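Local coordinates for oligopeptide ABC transporter, periplasmic oligopeptide-binding protein, putative (Thermotoga maritima MSB8, PDB 5IPW) that probably binds oligopeptides in the periplasm as the solute-receptor component of an ABC uptake system, at residues A[196-201]-A[209-214]; A[402-407]-A[584-589]. All blocks are in the same frame, centred on the assembly; numbering follows the deposited sequence.

Overall arrangement
The two contacts lie on opposite sides of the chain's centre, their centres about 59 Å apart and their nearest atoms about 43 Å apart, and share no helix, strand or sheet. Contact 1 comes first and closes before contact 2 opens. It is local, joining the loop before the short helix 205-209 to the chain that leaves its end, about 36 Å from the centre of the chain. Contact 2 spans 177 residues, bringing the end of helix 399-403 to the segment that runs into strand 589-591, an outer strand of the mixed sheet that also holds 340-343, 440-445, 467-472 and 489-494. One therefore ties a peripheral loop region, the other packs parts distant in sequence, probably within one lobe, as in related binding proteins.

Contact 1 (A[196-201]-A[209-214]); sequences KQFHPK and EKKMVE
A single side-chain hydrogen bond, doubled by a water bridge, joins Gln-197 to Lys-211, linking the loop before the short helix 205-209 to the chain that leaves its end. Lys-211 reaches over with its chain bent at chi2 (144°), and the two side chains cross at about a right angle. Its NZ donates to Gln-197 OE1 at 2.9 Å, lying in the carbonyl plane with a C=O...N angle of 146°. The same ammonium also donates to a water at 2.7 Å, and this water in turn gives a hydrogen to the backbone O of Gln-197, so Lys-211 holds the side-chain oxygen directly and the backbone oxygen through the water. CG of Gln-197 sits between the backbone N and the carbonyl carbon (chi1 67°), which places it 3.4 Å above the plane of the Phe-198 ring, over its centre. From there the chain runs extended to an amide whose NE2 is tied back to Tyr-194 O. Lys-211 CD approaches the same ring obliquely, 4.4 Å from Phe-198 CE1. An alanine here would probably leave the ammonium without its direct acceptor and strip the phenylalanine ring of the methylene over its face. All three touching residues also meet crystal neighbours, so the lattice may help to set this geometry. Around the contact, Phe-198 packs on Phe-224 and Lys-227 of helix 220-227, Pro-200 rests on Met-205 and Ile-208 of helix 205-209, and both Pro-200 and Met-212 meet Trp-220.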
ATOM      1  N   LYS A 196      30.967   5.428   1.190  1.00 43.36           N
ATOM      2  CA  LYS A 196      31.729   6.643   0.872  1.00 43.28           C
ATOM      3  C   LYS A 196      32.943   6.387  -0.028  1.00 43.70           C
ATOM      4  O   LYS A 196      33.354   7.277  -0.774  1.00 43.76           O
ATOM      5  CB  LYS A 196      32.175   7.356   2.148  1.00 42.84           C
ATOM      6  CG  LYS A 196      31.098   8.218   2.767  1.00 44.02           C
ATOM      7  CD  LYS A 196      31.595   8.907   4.025  1.00 46.30           C
ATOM      8  CE  LYS A 196      30.638  10.012   4.452  1.00 49.85           C
ATOM      9  NZ  LYS A 196      31.083  10.722   5.686  1.00 51.81           N
ATOM     10  N   GLN A 197      33.516   5.184   0.045  1.00 42.75           N
ATOM     11  CA  GLN A 197      34.644   4.814  -0.823  1.00 42.12           C
ATOM     12  C   GLN A 197      34.276   4.778  -2.312  1.00 42.75           C
ATOM     13  O   GLN A 197      35.160   4.781  -3.161  1.00 41.74           O
ATOM     14  CB  GLN A 197      35.227   3.462  -0.415  1.00 40.71           C
ATOM     15  CG  GLN A 197      34.292   2.288  -0.637  1.00 40.29           C
ATOM     16  CD  GLN A 197      34.928   0.993  -0.213  1.00 41.24           C
ATOM     17  OE1 GLN A 197      35.996   0.640  -0.705  1.00 42.02           O
ATOM     18  NE2 GLN A 197      34.293   0.282   0.713  1.00 41.26           N
ATOM     19  N   PHE A 198      32.975   4.726  -2.610  1.00 44.10           N
ATOM     20  CA  PHE A 198      32.460   4.712  -3.982  1.00 44.66           C
ATOM     21  C   PHE A 198      31.842   6.048  -4.412  1.00 46.38           C
ATOM     22  O   PHE A 198      31.259   6.144  -5.494  1.00 45.06           O
ATOM     23  CB  PHE A 198      31.404   3.613  -4.109  1.00 43.50           C
ATOM     24  CG  PHE A 198      31.871   2.273  -3.632  1.00 42.09           C
ATOM     25  CD1 PHE A 198      32.912   1.621  -4.275  1.00 41.85           C
ATOM     26  CD2 PHE A 198      31.278   1.661  -2.544  1.00 41.53           C
ATOM     27  CE1 PHE A 198      33.351   0.381  -3.844  1.00 41.01           C
ATOM     28  CE2 PHE A 198      31.716   0.422  -2.104  1.00 40.45           C
ATOM     29  CZ  PHE A 198      32.754  -0.219  -2.753  1.00 40.03           C
ATOM     30  N   HIS A 199      31.985   7.074  -3.576  1.00 49.14           N
ATOM     31  CA  HIS A 199      31.315   8.350  -3.784  1.00 50.88           C
ATOM     32  C   HIS A 199      32.334   9.474  -3.993  1.00 52.74           C
ATOM     33  O   HIS A 199      33.135   9.749  -3.102  1.00 53.71           O
ATOM     34  CB  HIS A 199      30.426   8.664  -2.584  1.00 52.50           C
ATOM     35  CG  HIS A 199      29.329   9.636  -2.881  1.00 53.27           C
ATOM     36  ND1 HIS A 199      29.535  10.994  -2.924  1.00 55.92           N
ATOM     37  CD2 HIS A 199      28.014   9.447  -3.138  1.00 55.48           C
ATOM     38  CE1 HIS A 199      28.396  11.604  -3.198  1.00 57.02           C
ATOM     39  NE2 HIS A 199      27.455  10.687  -3.332  1.00 56.38           N
ATOM     40  N   PRO A 200      32.317  10.117  -5.180  1.00 56.18           N
ATOM     41  CA  PRO A 200      33.281  11.171  -5.540  1.00 55.86           C
ATOM     42  C   PRO A 200      33.373  12.376  -4.599  1.00 54.18           C
ATOM     43  O   PRO A 200      34.418  13.016  -4.543  1.00 55.71           O
ATOM     44  CB  PRO A 200      32.797  11.639  -6.921  1.00 56.28           C
ATOM     45  CG  PRO A 200      31.434  11.066  -7.094  1.00 56.28           C
ATOM     46  CD  PRO A 200      31.450   9.789  -6.325  1.00 55.61           C
ATOM     47  N   LYS A 201      32.290  12.704  -3.907  1.00 51.82           N
ATOM     48  CA  LYS A 201      32.324  13.773  -2.910  1.00 52.78           C
ATOM     49  C   LYS A 201      33.258  13.467  -1.736  1.00 52.42           C
ATOM     50  O   LYS A 201      33.822  14.388  -1.149  1.00 55.42           O
ATOM     51  CB  LYS A 201      30.920  14.068  -2.374  1.00 53.49           C
ATOM     52  CG  LYS A 201      30.857  15.280  -1.453  1.00 56.06           C
ATOM     53  CD  LYS A 201      29.482  15.428  -0.827  1.00 58.40           C
ATOM     54  CE  LYS A 201      29.477  16.522   0.227  1.00 61.01           C
ATOM     55  NZ  LYS A 201      28.141  16.652   0.873  1.00 62.57           N
ATOM     56  N   GLU A 209      37.868   5.047  -9.690  1.00 66.90           N
ATOM     57  CA  GLU A 209      38.079   4.399 -10.990  1.00 69.58           C
ATOM     58  C   GLU A 209      38.865   3.098 -10.883  1.00 68.74           C
ATOM     59  O   GLU A 209      38.658   2.187 -11.681  1.00 71.44           O
ATOM     60  CB  GLU A 209      38.731   5.363 -11.992  1.00 72.72           C
ATOM     61  CG  GLU A 209      37.716   6.282 -12.669  1.00 74.24           C
ATOM     62  CD  GLU A 209      38.323   7.525 -13.299  1.00 75.77           C
ATOM     63  OE1 GLU A 209      37.542   8.378 -13.775  1.00 75.22           O
ATOM     64  OE2 GLU A 209      39.566   7.660 -13.322  1.00 77.50           O
ATOM     65  N   LYS A 210      39.738   3.001  -9.883  1.00 67.68           N
ATOM     66  CA  LYS A 210      40.529   1.788  -9.663  1.00 68.53           C
ATOM     67  C   LYS A 210      39.696   0.598  -9.178  1.00 66.76           C
ATOM     68  O   LYS A 210      40.148  -0.545  -9.259  1.00 64.56           O
ATOM     69  CB  LYS A 210      41.667   2.072  -8.678  1.00 71.58           C
ATOM     70  CG  LYS A 210      42.699   3.043  -9.231  1.00 75.01           C
ATOM     71  CD  LYS A 210      43.460   3.788  -8.141  1.00 79.80           C
ATOM     72  CE  LYS A 210      44.830   3.179  -7.870  1.00 81.62           C
ATOM     73  NZ  LYS A 210      45.642   4.057  -6.979  1.00 82.08           N
ATOM     74  N   LYS A 211      38.491   0.873  -8.674  1.00 66.73           N
ATOM     75  CA  LYS A 211      37.571  -0.170  -8.190  1.00 65.98           C
ATOM     76  C   LYS A 211      36.476  -0.526  -9.190  1.00 65.53           C
ATOM     77  O   LYS A 211      35.792  -1.548  -9.027  1.00 64.07           O
ATOM     78  CB  LYS A 211      36.933   0.254  -6.868  1.00 63.78           C
ATOM     79  CG  LYS A 211      37.751  -0.137  -5.653  1.00 64.15           C
ATOM     80  CD  LYS A 211      37.658   0.918  -4.563  1.00 63.12           C
ATOM     81  CE  LYS A 211      38.305   0.419  -3.286  1.00 62.86           C
ATOM     82  NZ  LYS A 211      38.310   1.470  -2.237  1.00 62.48           N
ATOM     83  N   MET A 212      36.293   0.316 -10.203  1.00 64.36           N
ATOM     84  CA  MET A 212      35.430  -0.040 -11.323  1.00 65.86           C
ATOM     85  C   MET A 212      36.022  -1.224 -12.064  1.00 67.02           C
ATOM     86  O   MET A 212      37.240  -1.406 -12.108  1.00 69.29           O
ATOM     87  CB  MET A 212      35.284   1.119 -12.292  1.00 63.33           C
ATOM     88  CG  MET A 212      34.388   2.225 -11.794  1.00 61.55           C
ATOM     89  SD  MET A 212      34.937   3.766 -12.510  1.00 64.96           S
ATOM     90  CE  MET A 212      33.409   4.617 -12.756  1.00 63.30           C
ATOM     91  N   VAL A 213      35.148  -2.024 -12.645  1.00 70.41           N
ATOM     92  CA  VAL A 213      35.571  -3.175 -13.416  1.00 77.37           C
ATOM     93  C   VAL A 213      35.009  -2.954 -14.814  1.00 81.57           C
ATOM     94  O   VAL A 213      33.882  -2.472 -14.978  1.00 82.07           O
ATOM     95  CB  VAL A 213      35.189  -4.530 -12.743  1.00 78.76           C
ATOM     96  CG1 VAL A 213      33.913  -4.419 -11.917  1.00 77.50           C
ATOM     97  CG2 VAL A 213      35.141  -5.674 -13.760  1.00 78.19           C
ATOM     98  N   GLU A 214      35.832  -3.245 -15.816  1.00 85.75           N
ATOM     99  CA  GLU A 214      35.492  -2.940 -17.202  1.00 86.94           C
ATOM    100  C   GLU A 214      34.525  -3.981 -17.742  1.00 81.07           C
ATOM    101  O   GLU A 214      34.581  -5.155 -17.356  1.00 73.47           O
ATOM    102  CB  GLU A 214      36.755  -2.878 -18.060  1.00 92.66           C
ATOM    103  CG  GLU A 214      37.764  -1.845 -17.576  1.00 96.89           C
ATOM    104  CD  GLU A 214      38.972  -1.717 -18.484  1.00 99.96           C
ATOM    105  OE1 GLU A 214      39.199  -2.619 -19.320  1.00103.02           O
ATOM    106  OE2 GLU A 214      39.700  -0.709 -18.360  1.00100.40           O
TER
HETATM  107  O   HOH W   1      37.750   4.012  -2.996  1.00 47.40           O

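Contact 2 (A[402-407]-A[584-589]); sequences EKAYAE and ENLWMI
Leu-586 lays one methyl, CD2, against the Tyr-405 ring and the methyl group of Ala-404. In this periplasmic-binding-protein fold the contact is apolar packing between two segments: 402-407, where helix 399-403 ends, and 584-589, which leads from helix 568-584 into strand 589-591. Ala-404 is the first residue to leave the helix, with positive phi (44°), and both its CB and that of Tyr-405 are directed at the other segment. The tyrosine and leucine side chains cross at about a right angle. Tyr-405 CG stands beside the backbone N and anti to the carbonyl carbon (chi1 -73°), which swings the ring to the leucine; with chi2 at 70°, CD1 is the ring atom that meets it. The same ring packs on Gln-363, Ser-366 and Leu-367 of helix 359-367, while Gln-387 touches both Ala-404 and Leu-586. Farther along the second segment, Trp-587 stacks on Trp-518, and Ile-589 pairs by backbone hydrogen bonds with Ile-341 of strand 340-343, linking the loop to the mixed sheet. Leu-586 CD2 is 4.3 Å from Ala-404 CB and comes closer to the aromatic ring, meeting Tyr-405 CD1 obliquely at 3.9 Å.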
ATOM      1  N   GLU A 402     -19.952   2.000   3.373  1.00 78.87           N
ATOM      2  CA  GLU A 402     -19.850   0.658   2.801  1.00 81.14           C
ATOM      3  C   GLU A 402     -21.228   0.161   2.375  1.00 79.24           C
ATOM      4  O   GLU A 402     -21.339  -0.605   1.419  1.00 75.86           O
ATOM      5  CB  GLU A 402     -19.218  -0.345   3.778  1.00 83.72           C
ATOM      6  CG  GLU A 402     -19.059  -1.755   3.188  1.00 89.15           C
ATOM      7  CD  GLU A 402     -18.470  -2.779   4.153  1.00 90.04           C
ATOM      8  OE1 GLU A 402     -18.454  -2.515   5.368  1.00 94.40           O
ATOM      9  OE2 GLU A 402     -18.030  -3.861   3.699  1.00 86.28           O
ATOM     10  N   LYS A 403     -22.268   0.592   3.090  1.00 83.54           N
ATOM     11  CA  LYS A 403     -23.634   0.128   2.822  1.00 88.53           C
ATOM     12  C   LYS A 403     -24.447   1.061   1.940  1.00 86.56           C
ATOM     13  O   LYS A 403     -25.291   0.594   1.173  1.00 82.96           O
ATOM     14  CB  LYS A 403     -24.384  -0.183   4.127  1.00 91.72           C
ATOM     15  CG  LYS A 403     -24.126  -1.584   4.679  1.00 92.39           C
ATOM     16  CD  LYS A 403     -23.893  -2.627   3.583  1.00 92.59           C
ATOM     17  CE  LYS A 403     -23.226  -3.887   4.105  1.00 92.51           C
ATOM     18  NZ  LYS A 403     -22.546  -4.614   2.994  1.00 92.46           N
ATOM     19  N   ALA A 404     -24.216   2.369   2.060  1.00 86.35           N
ATOM     20  CA  ALA A 404     -24.678   3.317   1.047  1.00 84.48           C
ATOM     21  C   ALA A 404     -26.109   2.985   0.629  1.00 84.52           C
ATOM     22  O   ALA A 404     -27.030   3.041   1.449  1.00 90.40           O
ATOM     23  CB  ALA A 404     -23.736   3.271  -0.150  1.00 85.71           C
ATOM     24  N   TYR A 405     -26.288   2.659  -0.649  1.00 76.63           N
ATOM     25  CA  TYR A 405     -27.496   2.047  -1.146  1.00 68.51           C
ATOM     26  C   TYR A 405     -27.040   0.745  -1.775  1.00 66.82           C
ATOM     27  O   TYR A 405     -27.153   0.532  -2.988  1.00 63.98           O
ATOM     28  CB  TYR A 405     -28.156   2.967  -2.156  1.00 64.84           C
ATOM     29  CG  TYR A 405     -28.799   4.176  -1.525  1.00 63.92           C
ATOM     30  CD1 TYR A 405     -28.030   5.191  -0.971  1.00 62.23           C
ATOM     31  CD2 TYR A 405     -30.183   4.308  -1.487  1.00 64.63           C
ATOM     32  CE1 TYR A 405     -28.620   6.303  -0.395  1.00 62.96           C
ATOM     33  CE2 TYR A 405     -30.788   5.414  -0.917  1.00 63.43           C
ATOM     34  CZ  TYR A 405     -30.004   6.412  -0.371  1.00 65.27           C
ATOM     35  OH  TYR A 405     -30.604   7.517   0.202  1.00 64.56           O
ATOM     36  N   ALA A 406     -26.496  -0.113  -0.918  1.00 67.02           N
ATOM     37  CA  ALA A 406     -25.900  -1.375  -1.340  1.00 69.28           C
ATOM     38  C   ALA A 406     -26.914  -2.509  -1.491  1.00 70.53           C
ATOM     39  O   ALA A 406     -26.579  -3.552  -2.055  1.00 67.39           O
ATOM     40  CB  ALA A 406     -24.801  -1.791  -0.366  1.00 70.54           C
ATOM     41  N   GLU A 407     -28.145  -2.310  -1.006  1.00 74.09           N
ATOM     42  CA  GLU A 407     -29.172  -3.370  -1.040  1.00 75.68           C
ATOM     43  C   GLU A 407     -29.615  -3.673  -2.467  1.00 79.07           C
ATOM     44  O   GLU A 407     -29.558  -2.810  -3.342  1.00 83.97           O
ATOM     45  CB  GLU A 407     -30.422  -3.008  -0.226  1.00 72.41           C
ATOM     46  CG  GLU A 407     -30.155  -2.373   1.120  1.00 74.82           C
ATOM     47  CD  GLU A 407     -30.039  -0.868   1.018  1.00 74.57           C
ATOM     48  OE1 GLU A 407     -31.085  -0.205   0.889  1.00 75.95           O
ATOM     49  OE2 GLU A 407     -28.902  -0.356   1.053  1.00 73.03           O
ATOM     50  N   GLU A 584     -23.294  10.627   0.967  1.00 76.06           N
ATOM     51  CA  GLU A 584     -24.487  11.380   0.604  1.00 78.08           C
ATOM     52  C   GLU A 584     -24.630  11.547  -0.917  1.00 75.95           C
ATOM     53  O   GLU A 584     -25.743  11.509  -1.443  1.00 73.84           O
ATOM     54  CB  GLU A 584     -24.479  12.732   1.327  1.00 79.38           C
ATOM     55  CG  GLU A 584     -24.821  12.590   2.807  1.00 80.59           C
ATOM     56  CD  GLU A 584     -24.348  13.746   3.669  1.00 84.60           C
ATOM     57  OE1 GLU A 584     -24.697  13.753   4.867  1.00 87.91           O
ATOM     58  OE2 GLU A 584     -23.633  14.642   3.168  1.00 87.52           O
ATOM     59  N   ASN A 585     -23.504  11.727  -1.606  1.00 72.86           N
ATOM     60  CA  ASN A 585     -23.451  11.687  -3.070  1.00 68.96           C
ATOM     61  C   ASN A 585     -22.816  10.373  -3.477  1.00 69.46           C
ATOM     62  O   ASN A 585     -21.839   9.960  -2.879  1.00 76.78           O
ATOM     63  CB  ASN A 585     -22.603  12.828  -3.609  1.00 68.84           C
ATOM     64  CG  ASN A 585     -22.993  14.177  -3.031  1.00 70.26           C
ATOM     65  OD1 ASN A 585     -23.686  14.955  -3.677  1.00 72.75           O
ATOM     66  ND2 ASN A 585     -22.541  14.465  -1.812  1.00 68.42           N
ATOM     67  N   LEU A 586     -23.350   9.706  -4.485  1.00 69.71           N
ATOM     68  CA  LEU A 586     -22.813   8.398  -4.869  1.00 71.43           C
ATOM     69  C   LEU A 586     -22.162   8.431  -6.246  1.00 69.80           C
ATOM     70  O   LEU A 586     -22.559   7.695  -7.154  1.00 71.49           O
ATOM     71  CB  LEU A 586     -23.907   7.328  -4.785  1.00 74.21           C
ATOM     72  CG  LEU A 586     -23.797   6.335  -3.625  1.00 76.15           C
ATOM     73  CD1 LEU A 586     -23.544   7.019  -2.294  1.00 76.17           C
ATOM     74  CD2 LEU A 586     -25.066   5.501  -3.553  1.00 79.45           C
ATOM     75  N   TRP A 587     -21.136   9.270  -6.377  1.00 65.75           N
ATOM     76  CA  TRP A 587     -20.450   9.467  -7.656  1.00 61.44           C
ATOM     77  C   TRP A 587     -19.817   8.199  -8.202  1.00 59.92           C
ATOM     78  O   TRP A 587     -19.728   8.024  -9.412  1.00 58.76           O
ATOM     79  CB  TRP A 587     -19.376  10.518  -7.518  1.00 62.72           C
ATOM     80  CG  TRP A 587     -19.903  11.852  -7.207  1.00 63.05           C
ATOM     81  CD1 TRP A 587     -20.730  12.612  -7.980  1.00 62.61           C
ATOM     82  CD2 TRP A 587     -19.625  12.615  -6.038  1.00 63.93           C
ATOM     83  NE1 TRP A 587     -20.984  13.808  -7.358  1.00 64.18           N
ATOM     84  CE2 TRP A 587     -20.314  13.837  -6.164  1.00 63.99           C
ATOM     85  CE3 TRP A 587     -18.853  12.385  -4.894  1.00 65.62           C
ATOM     86  CZ2 TRP A 587     -20.259  14.826  -5.185  1.00 65.87           C
ATOM     87  CZ3 TRP A 587     -18.795  13.366  -3.925  1.00 66.26           C
ATOM     88  CH2 TRP A 587     -19.496  14.573  -4.073  1.00 66.70           C
ATOM     89  N   MET A 588     -19.357   7.326  -7.310  1.00 61.17           N
ATOM     90  CA  MET A 588     -18.896   6.000  -7.716  1.00 59.73           C
ATOM     91  C   MET A 588     -19.894   4.959  -7.251  1.00 58.62           C
ATOM     92  O   MET A 588     -20.270   4.929  -6.082  1.00 59.40           O
ATOM     93  CB  MET A 588     -17.514   5.696  -7.134  1.00 59.91           C
ATOM     94  CG  MET A 588     -16.365   6.333  -7.901  1.00 60.17           C
ATOM     95  SD  MET A 588     -14.757   6.105  -7.113  1.00 57.91           S
ATOM     96  CE  MET A 588     -14.919   7.244  -5.741  1.00 58.45           C
ATOM     97  N   ILE A 589     -20.326   4.113  -8.175  1.00 59.69           N
ATOM     98  CA  ILE A 589     -21.240   3.025  -7.859  1.00 59.80           C
ATOM     99  C   ILE A 589     -20.519   1.724  -8.155  1.00 61.16           C
ATOM    100  O   ILE A 589     -20.379   1.325  -9.311  1.00 61.99           O
ATOM    101  CB  ILE A 589     -22.554   3.113  -8.669  1.00 59.29           C
ATOM    102  CG1 ILE A 589     -23.314   4.399  -8.314  1.00 60.09           C
ATOM    103  CG2 ILE A 589     -23.427   1.898  -8.398  1.00 57.43           C
ATOM    104  CD1 ILE A 589     -24.480   4.699  -9.232  1.00 60.47           C
TER